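Local atomic coordinates of D-psicose 3-epimerase (Agrobacterium tumefaciens, PDB entry 2HK0), a protein that probably catalyses the reversible, metal-dependent epimerisation of ketohexoses at carbon 3, interconverting D-fructose and D-psicose. Residues His227-Glu232 with Ala260-Pro265; Cys168-Asn173 with Lys199-Thr204; Ile52-Ala57 with Ile81-Ile86. All coordinates share one frame; numbering follows the deposited sequence.

Contact 1. Residues His227-Glu232 with Ala260-Pro265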
loop_
_atom_site.group_PDB
_atom_site.type_symbol
_atom_site.label_atom_id
_atom_site.label_comp_id
_atom_site.label_asym_id
_atom_site.label_seq_id
_atom_site.Cartn_x
_atom_site.Cartn_y
_atom_site.Cartn_z
ATOM N N HIS A 227 2.896 -14.114 20.742
ATOM C CA HIS A 227 3.820 -12.990 20.914
ATOM C C HIS A 227 4.021 -12.334 19.536
ATOM O O HIS A 227 3.881 -12.994 18.502
ATOM C CB HIS A 227 5.147 -13.513 21.479
ATOM C CG HIS A 227 5.936 -12.489 22.234
ATOM N ND1 HIS A 227 5.357 -11.608 23.125
ATOM C CD2 HIS A 227 7.267 -12.228 22.258
ATOM C CE1 HIS A 227 6.295 -10.849 23.664
ATOM N NE2 HIS A 227 7.464 -11.205 23.155
ATOM N N PHE A 228 4.348 -11.046 19.518
ATOM C CA PHE A 228 4.483 -10.303 18.263
ATOM C C PHE A 228 5.591 -9.252 18.345
ATOM O O PHE A 228 5.675 -8.493 19.315
ATOM C CB PHE A 228 3.140 -9.610 17.971
ATOM C CG PHE A 228 2.972 -9.111 16.551
ATOM C CD1 PHE A 228 2.900 -9.998 15.486
ATOM C CD2 PHE A 228 2.790 -7.750 16.297
ATOM C CE1 PHE A 228 2.641 -9.546 14.183
ATOM C CE2 PHE A 228 2.531 -7.277 14.999
ATOM C CZ PHE A 228 2.455 -8.174 13.942
ATOM N N HIS A 229 6.429 -9.203 17.314
ATOM C CA HIS A 229 7.521 -8.236 17.253
ATOM C C HIS A 229 7.284 -7.258 16.105
ATOM O O HIS A 229 6.797 -7.651 15.034
ATOM C CB HIS A 229 8.861 -8.955 17.025
ATOM C CG HIS A 229 9.506 -9.447 18.282
ATOM N ND1 HIS A 229 10.773 -9.987 18.305
ATOM C CD2 HIS A 229 9.088 -9.413 19.568
ATOM C CE1 HIS A 229 11.112 -10.257 19.552
ATOM N NE2 HIS A 229 10.106 -9.916 20.339
ATOM N N THR A 230 7.659 -5.997 16.310
ATOM C CA THR A 230 7.472 -4.981 15.282
ATOM C C THR A 230 8.730 -4.180 14.952
ATOM O O THR A 230 9.626 -4.012 15.786
ATOM C CB THR A 230 6.406 -3.980 15.689
ATOM O OG1 THR A 230 6.737 -3.462 16.981
ATOM C CG2 THR A 230 5.030 -4.652 15.729
ATOM N N GLY A 231 8.755 -3.671 13.725
ATOM C CA GLY A 231 9.864 -2.870 13.238
ATOM C C GLY A 231 9.615 -2.633 11.762
ATOM O O GLY A 231 8.825 -3.355 11.147
ATOM N N GLU A 232 10.261 -1.628 11.181
ATOM C CA GLU A 232 10.075 -1.370 9.765
ATOM C C GLU A 232 10.917 -2.417 9.033
ATOM O O GLU A 232 11.632 -3.196 9.672
ATOM C CB GLU A 232 10.509 0.060 9.415
ATOM C CG GLU A 232 9.621 1.169 10.037
ATOM C CD GLU A 232 8.174 1.183 9.498
ATOM O OE1 GLU A 232 7.928 0.561 8.437
ATOM O OE2 GLU A 232 7.289 1.834 10.124
ATOM N N ALA A 260 1.265 -9.296 23.795
ATOM C CA ALA A 260 2.227 -8.204 23.726
ATOM C C ALA A 260 2.696 -7.871 22.320
ATOM O O ALA A 260 2.771 -8.730 21.448
ATOM C CB ALA A 260 3.437 -8.531 24.595
ATOM N N VAL A 261 3.012 -6.598 22.116
ATOM C CA VAL A 261 3.531 -6.112 20.846
ATOM C C VAL A 261 4.838 -5.415 21.246
ATOM O O VAL A 261 4.809 -4.336 21.841
ATOM C CB VAL A 261 2.572 -5.094 20.193
ATOM C CG1 VAL A 261 3.206 -4.521 18.931
ATOM C CG2 VAL A 261 1.254 -5.773 19.852
ATOM N N ILE A 262 5.968 -6.048 20.942
ATOM C CA ILE A 262 7.276 -5.512 21.300
ATOM C C ILE A 262 7.987 -4.946 20.088
ATOM O O ILE A 262 8.217 -5.670 19.100
ATOM C CB ILE A 262 8.211 -6.614 21.861
ATOM C CG1 ILE A 262 7.463 -7.494 22.873
ATOM C CG2 ILE A 262 9.476 -5.959 22.481
ATOM C CD1 ILE A 262 6.948 -6.745 24.091
HETATM N N MSE A 263 8.340 -3.668 20.131
HETATM C CA MSE A 263 9.093 -3.117 18.999
HETATM C C MSE A 263 10.548 -3.546 19.237
HETATM O O MSE A 263 11.062 -3.456 20.350
HETATM C CB MSE A 263 8.970 -1.593 18.915
HETATM C CG MSE A 263 9.385 -0.825 20.151
HETATM SE SE MSE A 263 9.055 1.084 19.825
HETATM C CE MSE A 263 7.117 1.099 19.769
ATOM N N GLU A 264 11.195 -4.028 18.183
ATOM C CA GLU A 264 12.558 -4.529 18.261
ATOM C C GLU A 264 13.416 -3.759 17.260
ATOM O O GLU A 264 13.919 -4.313 16.288
ATOM C CB GLU A 264 12.522 -6.022 17.921
ATOM C CG GLU A 264 13.836 -6.765 17.996
ATOM C CD GLU A 264 13.664 -8.229 17.597
ATOM O OE1 GLU A 264 13.012 -8.482 16.564
ATOM O OE2 GLU A 264 14.173 -9.117 18.312
ATOM N N PRO A 265 13.596 -2.456 17.492
ATOM C CA PRO A 265 14.402 -1.688 16.546
ATOM C C PRO A 265 15.913 -1.810 16.733
ATOM O O PRO A 265 16.422 -1.873 17.847
ATOM C CB PRO A 265 13.884 -0.262 16.737
ATOM C CG PRO A 265 13.536 -0.227 18.217
ATOM C CD PRO A 265 13.022 -1.605 18.558
HETATM O O HOH W 1 2.682 -11.811 24.090
#
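A260 sets its CB at the edge of the H227 imidazole, close to the ring plane and 3.8 Å from CE1. So small a side chain lets the ring edge come close to the strand, where one water joins A260 N to H227 ND1, lying in the ring plane. The other ring nitrogen, NE2, is hydrogen-bonded to E54, so both nitrogens of this buried ring have partners, which fixes its rotation. V261 points to the face opposite H229. Its CG1, anti to the backbone N (chi1 175°), reaches T230 CG2 at 3.7 Å, the two branched side chains meeting at about a right angle; the same CG1 lies more loosely at the edge of the F228 ring. I262 carries the parallel pairing. Its N donates an almost straight bond to F228 O (3.0 Å, 172°), and its O receives T230 N at 2.9 Å. I262 points to the face of H229, where CG1 comes 3.6 Å from H227 CE1 and CB rests 3.7 Å from H229 CD2, so one isoleucine gives apolar support to both rings. At M263 the CB lies by T230 OG1, and the long selenomethionine chain then leads off to P238. E264 leaves the strand but keeps the ladder going, its N bonded to T230 O. Its extended chain brings the carboxylate to H229 with the two planes 72° apart, and H229 ND1 donates only a weak, bent bond to E264 OE1 (3.2 Å). H229 NE2, by contrast, goes to E54. E264 OE1 also lies near the like-charged D203 OD2 and has a long, weak ion pair with R235. Acids and a histidine clustered at the barrel mouth would be consistent with the metal centre of this family.

Contact 2. Residues Cys168-Asn173 with Lys199-Thr204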
loop_
_atom_site.group_PDB
_atom_site.type_symbol
_atom_site.label_atom_id
_atom_site.label_comp_id
_atom_site.label_asym_id
_atom_site.label_seq_id
_atom_site.Cartn_x
_atom_site.Cartn_y
_atom_site.Cartn_z
ATOM N N CYS A 168 6.924 -19.212 22.938
ATOM C CA CYS A 168 6.493 -18.691 21.641
ATOM C C CYS A 168 7.568 -18.894 20.583
ATOM O O CYS A 168 8.651 -18.311 20.668
ATOM C CB CYS A 168 6.139 -17.212 21.784
ATOM S SG CYS A 168 4.863 -16.954 23.051
ATOM N N ILE A 169 7.247 -19.731 19.596
ATOM C CA ILE A 169 8.142 -20.108 18.503
ATOM C C ILE A 169 8.159 -19.050 17.415
ATOM O O ILE A 169 7.163 -18.857 16.710
ATOM C CB ILE A 169 7.688 -21.447 17.886
ATOM C CG1 ILE A 169 7.420 -22.455 19.013
ATOM C CG2 ILE A 169 8.744 -21.970 16.899
ATOM C CD1 ILE A 169 8.616 -22.728 19.916
ATOM N N GLU A 170 9.302 -18.389 17.257
ATOM C CA GLU A 170 9.404 -17.310 16.275
ATOM C C GLU A 170 9.663 -17.773 14.857
ATOM O O GLU A 170 10.553 -18.586 14.609
ATOM C CB GLU A 170 10.489 -16.307 16.699
ATOM C CG GLU A 170 10.573 -15.049 15.821
ATOM C CD GLU A 170 11.552 -14.003 16.373
ATOM O OE1 GLU A 170 12.483 -14.387 17.115
ATOM O OE2 GLU A 170 11.399 -12.801 16.055
ATOM N N VAL A 171 8.864 -17.247 13.930
ATOM C CA VAL A 171 8.985 -17.559 12.505
ATOM C C VAL A 171 10.005 -16.548 11.984
ATOM O O VAL A 171 9.840 -15.347 12.186
ATOM C CB VAL A 171 7.610 -17.389 11.798
ATOM C CG1 VAL A 171 7.750 -17.561 10.286
ATOM C CG2 VAL A 171 6.625 -18.431 12.349
ATOM N N LEU A 172 11.062 -17.034 11.337
ATOM C CA LEU A 172 12.135 -16.154 10.837
ATOM C C LEU A 172 12.336 -16.174 9.320
ATOM O O LEU A 172 11.863 -17.079 8.634
ATOM C CB LEU A 172 13.458 -16.544 11.499
ATOM C CG LEU A 172 13.537 -16.464 13.019
ATOM C CD1 LEU A 172 14.829 -17.150 13.490
ATOM C CD2 LEU A 172 13.509 -15.013 13.457
ATOM N N ASN A 173 13.058 -15.183 8.799
ATOM C CA ASN A 173 13.311 -15.122 7.361
ATOM C C ASN A 173 14.368 -16.151 6.945
ATOM O O ASN A 173 15.155 -16.612 7.767
ATOM C CB ASN A 173 13.744 -13.710 6.956
ATOM C CG ASN A 173 15.151 -13.372 7.418
ATOM O OD1 ASN A 173 16.139 -13.910 6.897
ATOM N ND2 ASN A 173 15.250 -12.486 8.400
ATOM N N LYS A 199 3.126 -21.591 21.563
ATOM C CA LYS A 199 2.458 -20.688 20.639
ATOM C C LYS A 199 3.347 -20.246 19.479
ATOM O O LYS A 199 4.572 -20.427 19.499
ATOM C CB LYS A 199 2.027 -19.431 21.411
ATOM C CG LYS A 199 1.186 -19.695 22.661
ATOM C CD LYS A 199 -0.198 -20.190 22.281
ATOM C CE LYS A 199 -0.963 -20.740 23.488
ATOM N NZ LYS A 199 -1.013 -19.758 24.595
ATOM N N VAL A 200 2.719 -19.635 18.480
ATOM C CA VAL A 200 3.448 -19.135 17.330
ATOM C C VAL A 200 3.794 -17.680 17.601
ATOM O O VAL A 200 3.035 -16.966 18.263
ATOM C CB VAL A 200 2.601 -19.205 16.032
ATOM C CG1 VAL A 200 3.354 -18.551 14.881
ATOM C CG2 VAL A 200 2.319 -20.668 15.675
HETATM N N MSE A 201 4.938 -17.247 17.083
HETATM C CA MSE A 201 5.377 -15.861 17.252
HETATM C C MSE A 201 5.755 -15.270 15.898
HETATM O O MSE A 201 6.530 -15.874 15.145
HETATM C CB MSE A 201 6.575 -15.823 18.188
HETATM C CG MSE A 201 7.201 -14.489 18.319
HETATM SE SE MSE A 201 8.694 -14.578 19.545
HETATM C CE MSE A 201 9.507 -12.858 19.091
ATOM N N LEU A 202 5.207 -14.099 15.583
ATOM C CA LEU A 202 5.492 -13.436 14.305
ATOM C C LEU A 202 6.236 -12.117 14.521
ATOM O O LEU A 202 6.103 -11.473 15.563
ATOM C CB LEU A 202 4.189 -13.182 13.530
ATOM C CG LEU A 202 3.375 -14.441 13.211
ATOM C CD1 LEU A 202 2.095 -14.071 12.440
ATOM C CD2 LEU A 202 4.245 -15.410 12.400
ATOM N N ASP A 203 6.977 -11.700 13.502
ATOM C CA ASP A 203 7.801 -10.493 13.579
ATOM C C ASP A 203 7.685 -9.763 12.225
ATOM O O ASP A 203 7.982 -10.349 11.182
ATOM C CB ASP A 203 9.230 -10.960 13.860
ATOM C CG ASP A 203 10.218 -9.829 13.993
ATOM O OD1 ASP A 203 10.082 -8.822 13.265
ATOM O OD2 ASP A 203 11.156 -9.972 14.805
ATOM N N THR A 204 7.256 -8.498 12.234
ATOM C CA THR A 204 7.083 -7.779 10.981
ATOM C C THR A 204 8.309 -7.753 10.090
ATOM O O THR A 204 8.177 -7.806 8.876
ATOM C CB THR A 204 6.573 -6.338 11.190
ATOM O OG1 THR A 204 7.457 -5.618 12.058
ATOM C CG2 THR A 204 5.173 -6.376 11.780
HETATM O O HOH W 2 7.468 -13.811 11.462
#
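M201, a selenomethionine, runs in extended form along the face of the sheet that also carries C168 and E170. Its CB starts 3.4 Å from I169 O and packs on C168 CB. CG, anti to the backbone N (chi1 174°), carries the chain over the CA and CB of E170. The SE atom settles 3.8 Å from E170 CB, and the terminal CE ends beside the carboxylate, 3.6 Å from E170 CD. A long, flexible, unbranched side chain suits this place, since it can lie along the glutamate without competing for its oxygens. E170 crosses it obliquely and carries OE2 to within 3.1 Å of D203 OD2. The two carboxylates are nearly coplanar, 17° apart, but two acceptors make no hydrogen bond; such closeness would be consistent with a site that holds a cation. Beneath them the backbones pair in parallel: M201 N donates to I169 O, and M201 O takes V171 N at 3.0 Å. The strands diverge by 41°, and farther along a water bridges V171 O and D203 N. Toward the helical layer, V171 CG2 lies 3.8 Å from L202 CD2, the two apolar side chains side by side, with helix 183-193 covering V200 and L202. D203 OD1 caps F205 N at the start of helix 204-210, which steadies the aspartate while OD2 faces E170 and E264. Acidic side chains gathered at the C-terminal ends of adjacent parallel strands are consistent with the divalent-metal centre of a xylose isomerase-like TIM barrel, where the active site lies at that mouth.

Contact 3. Residues Ile52-Ala57 with Ile81-Ile86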
loop_
_atom_site.group_PDB
_atom_site.type_symbol
_atom_site.label_atom_id
_atom_site.label_comp_id
_atom_site.label_asym_id
_atom_site.label_seq_id
_atom_site.Cartn_x
_atom_site.Cartn_y
_atom_site.Cartn_z
ATOM N N ILE A 52 5.617 -2.894 28.814
ATOM C CA ILE A 52 6.559 -3.999 28.912
ATOM C C ILE A 52 7.978 -3.680 28.450
ATOM O O ILE A 52 8.188 -2.832 27.570
ATOM C CB ILE A 52 6.062 -5.175 28.014
ATOM C CG1 ILE A 52 4.735 -5.727 28.544
ATOM C CG2 ILE A 52 7.129 -6.265 27.886
ATOM C CD1 ILE A 52 4.060 -6.626 27.548
ATOM N N ILE A 53 8.950 -4.365 29.046
ATOM C CA ILE A 53 10.336 -4.248 28.607
ATOM C C ILE A 53 10.729 -5.698 28.331
ATOM O O ILE A 53 10.497 -6.577 29.157
ATOM C CB ILE A 53 11.290 -3.625 29.668
ATOM C CG1 ILE A 53 12.726 -3.661 29.131
ATOM C CG2 ILE A 53 11.208 -4.378 30.991
ATOM C CD1 ILE A 53 13.774 -2.964 30.040
ATOM N N GLU A 54 11.264 -5.955 27.141
ATOM C CA GLU A 54 11.676 -7.302 26.809
ATOM C C GLU A 54 13.165 -7.379 27.023
ATOM O O GLU A 54 13.913 -6.507 26.588
ATOM C CB GLU A 54 11.332 -7.672 25.366
ATOM C CG GLU A 54 11.801 -9.074 25.010
ATOM C CD GLU A 54 10.932 -9.740 23.951
ATOM O OE1 GLU A 54 9.745 -9.964 24.225
ATOM O OE2 GLU A 54 11.430 -10.051 22.852
ATOM N N VAL A 55 13.570 -8.462 27.668
ATOM C CA VAL A 55 14.947 -8.713 28.041
ATOM C C VAL A 55 15.499 -10.011 27.442
ATOM O O VAL A 55 14.733 -10.850 26.977
ATOM C CB VAL A 55 14.985 -8.771 29.585
ATOM C CG1 VAL A 55 16.215 -9.453 30.059
ATOM C CG2 VAL A 55 14.860 -7.341 30.151
ATOM N N ALA A 56 16.826 -10.169 27.454
ATOM C CA ALA A 56 17.480 -11.381 26.944
ATOM C C ALA A 56 17.694 -12.382 28.090
ATOM O O ALA A 56 18.304 -12.054 29.111
ATOM C CB ALA A 56 18.813 -11.036 26.316
ATOM N N ALA A 57 17.202 -13.602 27.904
ATOM C CA ALA A 57 17.298 -14.640 28.925
ATOM C C ALA A 57 18.693 -14.979 29.448
ATOM O O ALA A 57 18.850 -15.213 30.649
ATOM C CB ALA A 57 16.621 -15.906 28.432
ATOM N N ILE A 81 5.930 -4.742 33.107
ATOM C CA ILE A 81 5.985 -6.196 32.998
ATOM C C ILE A 81 7.227 -6.638 32.231
ATOM O O ILE A 81 7.673 -5.952 31.311
ATOM C CB ILE A 81 4.736 -6.728 32.245
ATOM C CG1 ILE A 81 3.461 -6.368 33.014
ATOM C CG2 ILE A 81 4.829 -8.227 32.059
ATOM C CD1 ILE A 81 2.198 -6.502 32.176
ATOM N N LEU A 82 7.787 -7.782 32.600
ATOM C CA LEU A 82 8.953 -8.264 31.884
ATOM C C LEU A 82 8.601 -9.427 30.967
ATOM O O LEU A 82 7.814 -10.312 31.321
ATOM C CB LEU A 82 10.063 -8.696 32.850
ATOM C CG LEU A 82 11.051 -7.603 33.283
ATOM C CD1 LEU A 82 10.306 -6.379 33.786
ATOM C CD2 LEU A 82 11.961 -8.147 34.355
ATOM N N THR A 83 9.188 -9.388 29.779
ATOM C CA THR A 83 9.037 -10.425 28.778
ATOM C C THR A 83 10.479 -10.814 28.405
ATOM O O THR A 83 11.402 -10.016 28.603
ATOM C CB THR A 83 8.258 -9.867 27.578
ATOM O OG1 THR A 83 6.851 -10.007 27.834
ATOM C CG2 THR A 83 8.613 -10.590 26.344
ATOM N N ALA A 84 10.702 -12.023 27.900
ATOM C CA ALA A 84 12.071 -12.394 27.564
ATOM C C ALA A 84 12.275 -13.182 26.289
ATOM O O ALA A 84 11.402 -13.956 25.862
ATOM C CB ALA A 84 12.703 -13.150 28.705
ATOM N N GLY A 85 13.451 -12.967 25.699
ATOM C CA GLY A 85 13.844 -13.663 24.494
ATOM C C GLY A 85 14.900 -14.693 24.878
ATOM O O GLY A 85 15.626 -14.518 25.868
ATOM N N ILE A 86 14.970 -15.782 24.119
ATOM C CA ILE A 86 15.952 -16.839 24.365
ATOM C C ILE A 86 16.586 -17.230 23.039
ATOM O O ILE A 86 15.884 -17.527 22.067
ATOM C CB ILE A 86 15.308 -18.105 24.979
ATOM C CG1 ILE A 86 14.916 -17.845 26.436
ATOM C CG2 ILE A 86 16.292 -19.290 24.908
ATOM C CD1 ILE A 86 14.387 -19.077 27.159
HETATM O O HOH W 3 10.655 -12.933 22.647
#
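I53 O accepts from T83 N (3.2 Å) within an unbroken parallel ladder of five backbone hydrogen bonds. In the others I53 N donates to I81 O, V55 N to T83 O, G85 N to V55 O and A57 N to G85 O (2.7 Å). The last carries the pairing just past the strand 52-56. CA-H...O contacts supplement it, the shortest from A84 CA to V55 O at 3.1 Å. The strand axes are twisted by 34°, as suits a closed barrel.

Apolar contacts lie on both faces. On one, the I52 and I81 side chains cross, with I52 CG1 3.8 Å from I81 CB; since CG1 sits beside the backbone N of I52 (chi1 -65°), CG2 is left anti to it and lies against T83 OG1. On the other, I53 CG2 and L82 CD1 meet at 3.6 Å, side by side; branched aliphatic residues suit extended strands and fill the layer beneath the helices. Past the strands, A57 CB is pressed against I86 CG1 at 3.3 Å, tighter than usual, and a small methyl suits so close an approach.

Polar contact is confined mostly to E54. Its extended chain passes T83, although the closest approach there is doubtful. A water donates to E54 OE2 at 3.0 Å and, weakly, to A84 O, while both carboxylate oxygens have histidine partners, H227 and H229, in the strand 225-230.

The pair is flanked by strand 22-26 beside 52-56 and by strand 123-126 beside 81-85. Helix 39-47 covers I53 and L82, and helix 99-118 closes over A57 and I86.

How the contacts relate
All three contacts pair adjacent strands of a single closed, eight-stranded parallel TIM barrel, the centre of each lying about 8 Å from the centre of the chain. Along the sequence they follow one another as contact 3, contact 2 and contact 1, without overlap. Contacts 1 and 2 have centres about 11 Å apart and are joined directly, strands 198-203 and 225-230 being neighbours. Contacts 1 and 3, about 12 Å apart centre to centre, meet across the barrel interior, while contacts 2 and 3, with centres about 15 Å apart, do not touch. Strand 225-230 thus touches both contact 2 and contact 3, gathering polar side chains in the barrel, consistent with the active-site mouth of a metal-dependent sugar epimerase.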